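Local coordinates for protein UTP-glucose-1-phosphate uridylyltransferase 2 (Trypanosoma brucei, PDB 3GUE) that probably catalyses the transfer of a uridylyl group from UTP to glucose 1-phosphate, giving UDP-glucose and diphosphate, and binds UDP-glucose in its active-site pocket, at residues G220-A225 / R371-K376; L243-R248 / V365-E370. One frame throughout, in Å; residues are numbered along the deposited sequence.

Interaction 1 of 2, residues G220-A225 / R371-K376; sequences GDNLGA and RFAPVK. With UPG (uridine-5'-diphosphate-glucose), chain C.
Asp221 and Asn222 grip the 371-376 loop from the turn that follows strand 214-219, at the UDP-glucose pocket of this GT-A-type nucleotidyltransferase. The tight part is around Asn222. Its CG lies anti to the backbone N (chi1 180°), which extends the amide alongside the other loop. ND2 donates to Arg371 O at 3.1 Å, on a lone pair of that carbonyl. OD1 takes two backbone N-H groups from opposite faces, each well out of the carbonyl plane: Ala373 N at 2.9 Å and Gly224 N at 3.0 Å. The second bond closes an Asx turn. Both amide ends are thus used, which fixes the flip of the group. ND2 also sits at the edge of the Phe372 ring, while Pro374 CD covers one face of that ring. The looser part is water-mediated: Leu223 N is 4.2 Å from Ala373 O, and one water links the backbones, donating to Asp221 O and Ala373 O and accepting from Leu223 N. Asp221 splits its carboxylate. OD1 accepts from Val375 N at 2.9 Å, on the anti side, and OD2 meets Lys376 NZ on the syn side in a salt bridge, both tilted out of the carboxylate plane. The lysine chain is bent at chi2 and chi3, which carries its amine back to Asp221 and the ligand. NZ donates to UPG O1A at 2.8 Å and also to O3A and O6'.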
ATOM      1  N   GLY A 220       5.556  -1.149  -0.412  1.00 24.32           N
ATOM      2  CA  GLY A 220       6.696  -1.385   0.504  1.00 24.47           C
ATOM      3  C   GLY A 220       6.440  -2.299   1.702  1.00 23.76           C
ATOM      4  O   GLY A 220       7.368  -2.911   2.231  1.00 24.80           O
ATOM      5  N   ASP A 221       5.188  -2.360   2.146  1.00 24.12           N
ATOM      6  CA  ASP A 221       4.747  -3.216   3.276  1.00 24.79           C
ATOM      7  C   ASP A 221       4.457  -4.688   2.897  1.00 24.40           C
ATOM      8  O   ASP A 221       4.331  -5.547   3.771  1.00 24.66           O
ATOM      9  CB  ASP A 221       3.516  -2.615   3.963  1.00 24.74           C
ATOM     10  CG  ASP A 221       2.302  -2.521   3.027  1.00 26.52           C
ATOM     11  OD1 ASP A 221       1.466  -3.443   3.031  1.00 24.99           O
ATOM     12  OD2 ASP A 221       2.204  -1.548   2.267  1.00 25.25           O
ATOM     13  N   ASN A 222       4.428  -4.985   1.599  1.00 23.84           N
ATOM     14  CA  ASN A 222       4.077  -6.324   1.110  1.00 23.72           C
ATOM     15  C   ASN A 222       5.306  -7.109   0.724  1.00 24.43           C
ATOM     16  O   ASN A 222       5.821  -6.972  -0.378  1.00 23.99           O
ATOM     17  CB  ASN A 222       3.113  -6.253  -0.092  1.00 23.46           C
ATOM     18  CG  ASN A 222       2.739  -7.642  -0.624  1.00 23.52           C
ATOM     19  OD1 ASN A 222       2.933  -8.655   0.058  1.00 21.31           O
ATOM     20  ND2 ASN A 222       2.188  -7.694  -1.832  1.00 22.15           N
ATOM     21  N   LEU A 223       5.764  -7.955   1.638  1.00 25.55           N
ATOM     22  CA  LEU A 223       7.009  -8.684   1.456  1.00 25.74           C
ATOM     23  C   LEU A 223       6.718 -10.024   0.768  1.00 25.96           C
ATOM     24  O   LEU A 223       7.585 -10.888   0.655  1.00 26.00           O
ATOM     25  CB  LEU A 223       7.711  -8.837   2.818  1.00 25.71           C
ATOM     26  CG  LEU A 223       8.170  -7.514   3.481  1.00 24.33           C
ATOM     27  CD1 LEU A 223       8.672  -7.751   4.877  1.00 26.61           C
ATOM     28  CD2 LEU A 223       9.257  -6.856   2.638  1.00 23.42           C
ATOM     29  N   GLY A 224       5.490 -10.182   0.284  1.00 26.36           N
ATOM     30  CA  GLY A 224       5.136 -11.378  -0.505  1.00 26.17           C
ATOM     31  C   GLY A 224       5.280 -11.188  -2.014  1.00 27.13           C
ATOM     32  O   GLY A 224       5.311 -12.169  -2.774  1.00 26.34           O
ATOM     33  N   ALA A 225       5.323  -9.923  -2.438  1.00 27.45           N
ATOM     34  CA  ALA A 225       5.363  -9.536  -3.853  1.00 29.08           C
ATOM     35  C   ALA A 225       6.535 -10.219  -4.566  1.00 30.00           C
ATOM     36  O   ALA A 225       7.629 -10.326  -4.014  1.00 30.04           O
ATOM     37  CB  ALA A 225       5.433  -8.000  -3.994  1.00 29.14           C
ATOM     38  N   ARG A 371       1.463 -14.252  -2.426  1.00 25.76           N
ATOM     39  CA  ARG A 371       2.033 -13.021  -2.998  1.00 25.67           C
ATOM     40  C   ARG A 371       1.599 -11.716  -2.330  1.00 25.65           C
ATOM     41  O   ARG A 371       1.905 -10.629  -2.836  1.00 26.01           O
ATOM     42  CB  ARG A 371       1.726 -12.934  -4.496  1.00 26.01           C
ATOM     43  CG  ARG A 371       2.294 -14.086  -5.280  1.00 27.59           C
ATOM     44  CD  ARG A 371       2.253 -13.829  -6.743  1.00 28.76           C
ATOM     45  NE  ARG A 371       2.740 -15.008  -7.446  1.00 32.65           N
ATOM     46  CZ  ARG A 371       2.795 -15.133  -8.772  1.00 31.81           C
ATOM     47  NH1 ARG A 371       2.382 -14.154  -9.566  1.00 31.99           N
ATOM     48  NH2 ARG A 371       3.243 -16.265  -9.296  1.00 31.53           N
ATOM     49  N   PHE A 372       0.878 -11.820  -1.218  1.00 25.52           N
ATOM     50  CA  PHE A 372       0.228 -10.673  -0.592  1.00 25.83           C
ATOM     51  C   PHE A 372       0.198 -10.884   0.945  1.00 25.56           C
ATOM     52  O   PHE A 372      -0.579 -11.680   1.433  1.00 24.80           O
ATOM     53  CB  PHE A 372      -1.196 -10.511  -1.189  1.00 25.61           C
ATOM     54  CG  PHE A 372      -1.981  -9.326  -0.653  1.00 26.74           C
ATOM     55  CD1 PHE A 372      -1.495  -8.023  -0.780  1.00 24.63           C
ATOM     56  CD2 PHE A 372      -3.238  -9.513  -0.080  1.00 25.35           C
ATOM     57  CE1 PHE A 372      -2.223  -6.941  -0.302  1.00 27.11           C
ATOM     58  CE2 PHE A 372      -3.984  -8.429   0.392  1.00 26.90           C
ATOM     59  CZ  PHE A 372      -3.482  -7.139   0.278  1.00 24.79           C
ATOM     60  N   ALA A 373       1.114 -10.198   1.649  1.00 26.35           N
ATOM     61  CA  ALA A 373       1.209 -10.117   3.106  1.00 27.32           C
ATOM     62  C   ALA A 373       1.177  -8.628   3.491  1.00 27.34           C
ATOM     63  O   ALA A 373       2.218  -8.050   3.832  1.00 27.75           O
ATOM     64  CB  ALA A 373       2.516 -10.768   3.619  1.00 26.24           C
ATOM     65  N   PRO A 374      -0.013  -8.003   3.426  1.00 26.95           N
ATOM     66  CA  PRO A 374      -0.087  -6.551   3.611  1.00 26.40           C
ATOM     67  C   PRO A 374       0.063  -6.157   5.080  1.00 25.78           C
ATOM     68  O   PRO A 374      -0.364  -6.907   5.985  1.00 24.97           O
ATOM     69  CB  PRO A 374      -1.526  -6.225   3.175  1.00 25.61           C
ATOM     70  CG  PRO A 374      -2.304  -7.455   3.592  1.00 26.73           C
ATOM     71  CD  PRO A 374      -1.354  -8.591   3.200  1.00 27.73           C
ATOM     72  N   VAL A 375       0.637  -4.980   5.300  1.00 24.33           N
ATOM     73  CA  VAL A 375       0.625  -4.332   6.627  1.00 23.48           C
ATOM     74  C   VAL A 375       0.149  -2.895   6.456  1.00 24.33           C
ATOM     75  O   VAL A 375       0.948  -2.016   6.088  1.00 23.51           O
ATOM     76  CB  VAL A 375       2.025  -4.366   7.309  1.00 23.26           C
ATOM     77  CG1 VAL A 375       2.007  -3.578   8.663  1.00 23.78           C
ATOM     78  CG2 VAL A 375       2.486  -5.860   7.531  1.00 19.30           C
ATOM     79  N   LYS A 376      -1.160  -2.694   6.689  1.00 23.86           N
ATOM     80  CA  LYS A 376      -1.806  -1.384   6.675  1.00 23.82           C
ATOM     81  C   LYS A 376      -2.002  -0.892   8.107  1.00 24.51           C
ATOM     82  O   LYS A 376      -2.013   0.326   8.370  1.00 24.68           O
ATOM     83  CB  LYS A 376      -3.206  -1.467   6.033  1.00 23.42           C
ATOM     84  CG  LYS A 376      -3.308  -2.236   4.751  1.00 22.70           C
ATOM     85  CD  LYS A 376      -2.710  -1.451   3.617  1.00 23.56           C
ATOM     86  CE  LYS A 376      -1.336  -1.964   3.254  1.00 23.14           C
ATOM     87  NZ  LYS A 376      -0.963  -1.411   1.926  1.00 23.99           N
TER
HETATM   88  N1  UPG C 484       2.701   5.332  -0.780  1.00 21.25           N
HETATM   89  C2  UPG C 484       3.537   6.135  -1.581  1.00 21.84           C
HETATM   90  N3  UPG C 484       3.113   7.426  -1.845  1.00 23.09           N
HETATM   91  C4  UPG C 484       1.932   7.943  -1.370  1.00 23.06           C
HETATM   92  C5  UPG C 484       1.085   7.146  -0.591  1.00 23.85           C
HETATM   93  C6  UPG C 484       1.455   5.838  -0.292  1.00 22.35           C
HETATM   94  O2  UPG C 484       4.633   5.777  -2.038  1.00 19.71           O
HETATM   95  O4  UPG C 484       1.663   9.118  -1.658  1.00 21.14           O
HETATM   96  C1C UPG C 484       3.109   3.924  -0.468  1.00 20.87           C
HETATM   97  C2C UPG C 484       3.044   3.401   0.971  1.00 19.46           C
HETATM   98  O2C UPG C 484       4.206   3.800   1.712  1.00 17.26           O
HETATM   99  C3C UPG C 484       3.058   1.898   0.704  1.00 19.19           C
HETATM  100  C4C UPG C 484       2.189   1.779  -0.539  1.00 18.49           C
HETATM  101  O4C UPG C 484       2.192   3.080  -1.186  1.00 16.57           O
HETATM  102  O3C UPG C 484       4.384   1.501   0.358  1.00 20.36           O
HETATM  103  C5C UPG C 484       0.707   1.436  -0.178  1.00 17.44           C
HETATM  104  O5C UPG C 484       0.034   2.464   0.498  1.00 15.94           O
HETATM  105  PA  UPG C 484      -0.965   2.139   1.723  1.00 18.72           P
HETATM  106  O1A UPG C 484      -0.209   1.195   2.593  1.00 20.56           O
HETATM  107  O2A UPG C 484      -1.533   3.362   2.304  1.00 20.57           O
HETATM  108  O3A UPG C 484      -2.142   1.271   0.969  1.00 19.64           O
HETATM  109  PB  UPG C 484      -3.501   1.840   0.277  1.00 21.38           P
HETATM  110  O1B UPG C 484      -3.122   2.903  -0.669  1.00 17.81           O
HETATM  111  O2B UPG C 484      -4.559   2.101   1.303  1.00 17.01           O
HETATM  112  O3B UPG C 484      -3.976   0.494  -0.457  1.00 17.61           O
HETATM  113  C1' UPG C 484      -3.144  -0.053  -1.545  1.00 17.06           C
HETATM  114  C2' UPG C 484      -3.974  -0.102  -2.820  1.00 20.54           C
HETATM  115  C3' UPG C 484      -5.208  -0.947  -2.534  1.00 20.13           C
HETATM  116  C4' UPG C 484      -4.761  -2.365  -2.142  1.00 19.24           C
HETATM  117  C5' UPG C 484      -3.816  -2.309  -0.915  1.00 20.96           C
HETATM  118  C6' UPG C 484      -3.127  -3.634  -0.716  1.00 20.78           C
HETATM  119  O2' UPG C 484      -4.382   1.217  -3.229  1.00 22.23           O
HETATM  120  O3' UPG C 484      -6.056  -0.930  -3.670  1.00 17.24           O
HETATM  121  O4' UPG C 484      -5.885  -3.181  -1.848  1.00 20.50           O
HETATM  122  O5' UPG C 484      -2.731  -1.356  -1.088  1.00 19.65           O
HETATM  123  O6' UPG C 484      -2.574  -3.684   0.601  1.00 20.23           O
HETATM  124  O   HOH W   1       4.960  -7.971   4.362  1.00 30.70           O

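Interaction 2 of 2, residues L243-R248 / V365-E370; sequences LMEVCR and VVVPRE
At the edge of the central mixed sheet of the GT-A-type domain, Glu245 and Val246 of strand 242-248 pair in parallel with Val365 and Val366 of strand 362-366. Strand 362-366 is outermost, and three backbone hydrogen bonds join the two segments. Val365 N donates to Met244 O at 3.0 Å. Val246 N donates to Val365 O at 3.0 Å in an almost straight bond, 178° at the hydrogen. Val367 N then reaches Val246 O at 2.7 Å, nearly in line with the carbonyl. The CA of Val366 adds a C-H contact to the same oxygen. Beyond Val367 the chains part, and a water bridges the gap, accepting from Arg248 N and donating to Val367 O.

Side chains alternate between the two faces. On the face of Glu245 and Val365, CD2 of Leu243 touches CG2 of Val365 at 4.1 Å. Val367 crosses the stem of Glu245 at about a right angle. Its CG1 lies against Glu245 CB at 3.8 Å, and its CG2 comes to 3.6 Å from OE1. Extended beyond CG, the glutamate carries its carboxylate past these methyls, where OE1 accepts from Asn305 and OE2 forms a salt bridge with Arg371. On the other face the CG2 methyls of Val246 and Val366 meet at 3.8 Å.

At the far end Cys247 SG packs by the carbonyl oxygens of Val367 and Pro368. Arg369, bent at chi2, brings NH1 near Cys247 CB, at 3.9 Å, while its NH2 pairs with Asp253.

The backbone bonds set the register, and the valine methyls fill in around them. The charged ends of Glu245 and Arg369 find their partners outside the strand pair, so the contact itself is mainly backbone bonding and apolar packing.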
ATOM      1  N   LEU A 243      -1.418  -4.939 -15.918  1.00 27.24           N
ATOM      2  CA  LEU A 243      -1.912  -6.116 -15.267  1.00 27.60           C
ATOM      3  C   LEU A 243      -1.921  -5.892 -13.753  1.00 27.43           C
ATOM      4  O   LEU A 243      -0.896  -5.573 -13.167  1.00 28.09           O
ATOM      5  CB  LEU A 243      -1.075  -7.335 -15.640  1.00 28.36           C
ATOM      6  CG  LEU A 243      -1.604  -8.731 -15.261  1.00 29.73           C
ATOM      7  CD1 LEU A 243      -1.086  -9.760 -16.235  1.00 32.41           C
ATOM      8  CD2 LEU A 243      -1.284  -9.164 -13.803  1.00 30.27           C
ATOM      9  N   MET A 244      -3.086  -6.064 -13.135  1.00 27.85           N
ATOM     10  CA  MET A 244      -3.238  -6.028 -11.669  1.00 28.07           C
ATOM     11  C   MET A 244      -3.363  -7.428 -11.054  1.00 28.17           C
ATOM     12  O   MET A 244      -4.227  -8.197 -11.463  1.00 27.84           O
ATOM     13  CB  MET A 244      -4.520  -5.255 -11.324  1.00 28.16           C
ATOM     14  CG  MET A 244      -4.869  -5.299  -9.837  1.00 29.68           C
ATOM     15  SD  MET A 244      -6.443  -4.536  -9.448  1.00 28.62           S
ATOM     16  CE  MET A 244      -6.098  -2.809  -9.808  1.00 29.17           C
ATOM     17  N   GLU A 245      -2.531  -7.762 -10.061  1.00 27.36           N
ATOM     18  CA  GLU A 245      -2.719  -9.004  -9.322  1.00 27.81           C
ATOM     19  C   GLU A 245      -3.768  -8.747  -8.236  1.00 26.52           C
ATOM     20  O   GLU A 245      -3.694  -7.726  -7.567  1.00 27.19           O
ATOM     21  CB  GLU A 245      -1.398  -9.506  -8.688  1.00 27.34           C
ATOM     22  CG  GLU A 245      -0.198  -9.681  -9.620  1.00 28.05           C
ATOM     23  CD  GLU A 245       0.919 -10.455  -8.928  1.00 30.64           C
ATOM     24  OE1 GLU A 245       0.865 -10.572  -7.675  1.00 27.00           O
ATOM     25  OE2 GLU A 245       1.822 -10.977  -9.628  1.00 32.93           O
ATOM     26  N   VAL A 246      -4.773  -9.619  -8.136  1.00 26.29           N
ATOM     27  CA  VAL A 246      -5.764  -9.597  -7.043  1.00 25.80           C
ATOM     28  C   VAL A 246      -5.768 -10.929  -6.284  1.00 27.15           C
ATOM     29  O   VAL A 246      -5.351 -11.960  -6.821  1.00 27.33           O
ATOM     30  CB  VAL A 246      -7.208  -9.311  -7.546  1.00 25.79           C
ATOM     31  CG1 VAL A 246      -7.318  -7.936  -8.200  1.00 24.63           C
ATOM     32  CG2 VAL A 246      -7.706 -10.423  -8.505  1.00 23.40           C
ATOM     33  N   CYS A 247      -6.263 -10.906  -5.039  1.00 27.27           N
ATOM     34  CA  CYS A 247      -6.494 -12.126  -4.279  1.00 26.79           C
ATOM     35  C   CYS A 247      -7.988 -12.298  -3.990  1.00 26.97           C
ATOM     36  O   CYS A 247      -8.743 -11.310  -3.877  1.00 27.03           O
ATOM     37  CB  CYS A 247      -5.702 -12.087  -2.956  1.00 25.84           C
ATOM     38  SG  CYS A 247      -3.870 -12.162  -3.111  1.00 26.52           S
ATOM     39  N   ARG A 248      -8.415 -13.551  -3.867  1.00 27.13           N
ATOM     40  CA  ARG A 248      -9.670 -13.867  -3.209  1.00 27.91           C
ATOM     41  C   ARG A 248      -9.619 -13.189  -1.829  1.00 28.17           C
ATOM     42  O   ARG A 248      -8.773 -13.504  -0.973  1.00 28.32           O
ATOM     43  CB  ARG A 248      -9.874 -15.399  -3.124  1.00 27.12           C
ATOM     44  CG  ARG A 248     -10.977 -15.887  -2.168  1.00 29.53           C
ATOM     45  CD  ARG A 248     -12.366 -15.613  -2.711  1.00 32.40           C
ATOM     46  NE  ARG A 248     -13.435 -16.138  -1.853  1.00 35.89           N
ATOM     47  CZ  ARG A 248     -14.736 -16.030  -2.118  1.00 37.08           C
ATOM     48  NH1 ARG A 248     -15.141 -15.426  -3.229  1.00 37.06           N
ATOM     49  NH2 ARG A 248     -15.644 -16.530  -1.272  1.00 40.00           N
ATOM     50  N   VAL A 365      -5.863 -10.445 -12.665  1.00 26.33           N
ATOM     51  CA  VAL A 365      -5.755 -11.914 -12.527  1.00 25.52           C
ATOM     52  C   VAL A 365      -5.709 -12.320 -11.062  1.00 26.29           C
ATOM     53  O   VAL A 365      -5.017 -11.671 -10.261  1.00 26.43           O
ATOM     54  CB  VAL A 365      -4.452 -12.423 -13.212  1.00 25.29           C
ATOM     55  CG1 VAL A 365      -4.360 -13.993 -13.215  1.00 26.18           C
ATOM     56  CG2 VAL A 365      -4.318 -11.852 -14.597  1.00 25.03           C
ATOM     57  N   VAL A 366      -6.399 -13.402 -10.693  1.00 26.00           N
ATOM     58  CA  VAL A 366      -6.331 -13.868  -9.296  1.00 25.67           C
ATOM     59  C   VAL A 366      -5.049 -14.651  -8.997  1.00 25.87           C
ATOM     60  O   VAL A 366      -4.746 -15.633  -9.675  1.00 26.47           O
ATOM     61  CB  VAL A 366      -7.579 -14.691  -8.841  1.00 25.79           C
ATOM     62  CG1 VAL A 366      -7.544 -14.862  -7.323  1.00 24.87           C
ATOM     63  CG2 VAL A 366      -8.863 -14.007  -9.256  1.00 24.79           C
ATOM     64  N   VAL A 367      -4.291 -14.202  -7.994  1.00 25.89           N
ATOM     65  CA  VAL A 367      -3.012 -14.826  -7.665  1.00 25.48           C
ATOM     66  C   VAL A 367      -3.142 -15.483  -6.286  1.00 25.91           C
ATOM     67  O   VAL A 367      -4.056 -15.135  -5.506  1.00 24.58           O
ATOM     68  CB  VAL A 367      -1.780 -13.837  -7.779  1.00 26.78           C
ATOM     69  CG1 VAL A 367      -1.697 -13.218  -9.185  1.00 26.62           C
ATOM     70  CG2 VAL A 367      -1.776 -12.735  -6.660  1.00 24.46           C
ATOM     71  N   PRO A 368      -2.291 -16.491  -6.004  1.00 25.98           N
ATOM     72  CA  PRO A 368      -2.334 -17.093  -4.681  1.00 26.52           C
ATOM     73  C   PRO A 368      -2.018 -16.073  -3.553  1.00 27.16           C
ATOM     74  O   PRO A 368      -1.245 -15.135  -3.745  1.00 25.98           O
ATOM     75  CB  PRO A 368      -1.253 -18.175  -4.744  1.00 26.08           C
ATOM     76  CG  PRO A 368      -1.027 -18.417  -6.210  1.00 26.23           C
ATOM     77  CD  PRO A 368      -1.270 -17.112  -6.870  1.00 27.12           C
ATOM     78  N   ARG A 369      -2.641 -16.266  -2.396  1.00 27.53           N
ATOM     79  CA  ARG A 369      -2.377 -15.421  -1.242  1.00 27.69           C
ATOM     80  C   ARG A 369      -0.897 -15.316  -0.893  1.00 26.62           C
ATOM     81  O   ARG A 369      -0.518 -14.374  -0.236  1.00 26.08           O
ATOM     82  CB  ARG A 369      -3.165 -15.907  -0.011  1.00 27.70           C
ATOM     83  CG  ARG A 369      -3.164 -14.914   1.143  1.00 28.79           C
ATOM     84  CD  ARG A 369      -4.482 -14.169   1.227  1.00 27.78           C
ATOM     85  NE  ARG A 369      -4.426 -13.013   2.122  1.00 26.84           N
ATOM     86  CZ  ARG A 369      -5.141 -11.897   1.941  1.00 24.33           C
ATOM     87  NH1 ARG A 369      -5.923 -11.779   0.877  1.00 20.09           N
ATOM     88  NH2 ARG A 369      -5.031 -10.879   2.778  1.00 21.54           N
ATOM     89  N   GLU A 370      -0.034 -16.242  -1.324  1.00 27.06           N
ATOM     90  CA  GLU A 370       1.353 -16.137  -0.859  0.50 26.51           C
ATOM     91  C   GLU A 370       2.110 -14.946  -1.492  1.00 26.42           C
ATOM     92  O   GLU A 370       3.227 -14.623  -1.091  1.00 26.42           O
ATOM     93  CB  GLU A 370       2.105 -17.486  -0.917  0.50 26.80           C
ATOM     94  CG  GLU A 370       1.338 -18.671  -0.251  0.50 25.26           C
ATOM     95  CD  GLU A 370       1.245 -18.598   1.278  0.50 23.63           C
ATOM     96  OE1 GLU A 370       2.303 -18.738   1.927  0.50 23.84           O
ATOM     97  OE2 GLU A 370       0.115 -18.440   1.830  0.50 21.85           O
TER
HETATM   98  O   HOH W   2      -6.194 -15.505  -4.145  1.00 23.97           O

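The segments 365-370 and 371-376 are consecutive, so one run of chain leaves the sheet edge of interaction 2 and passes to the ligand pocket of interaction 1. Both contacts are largely buried, but interaction 1 lies nearer the centre of the chain, and interaction 2 reaches exposed residues at Arg248 and Pro368. Their centres are about 12 Å apart. They meet directly through the Arg371-Glu245 bridge, and Phe372 CB packs on Cys247 SG. Interaction 2 joins a strand to an edge strand and the chain just after it, through backbone bonds and valines. Interaction 1 joins irregular loops through side-chain amide and carboxylate bonds, with a lysine shared with the ligand.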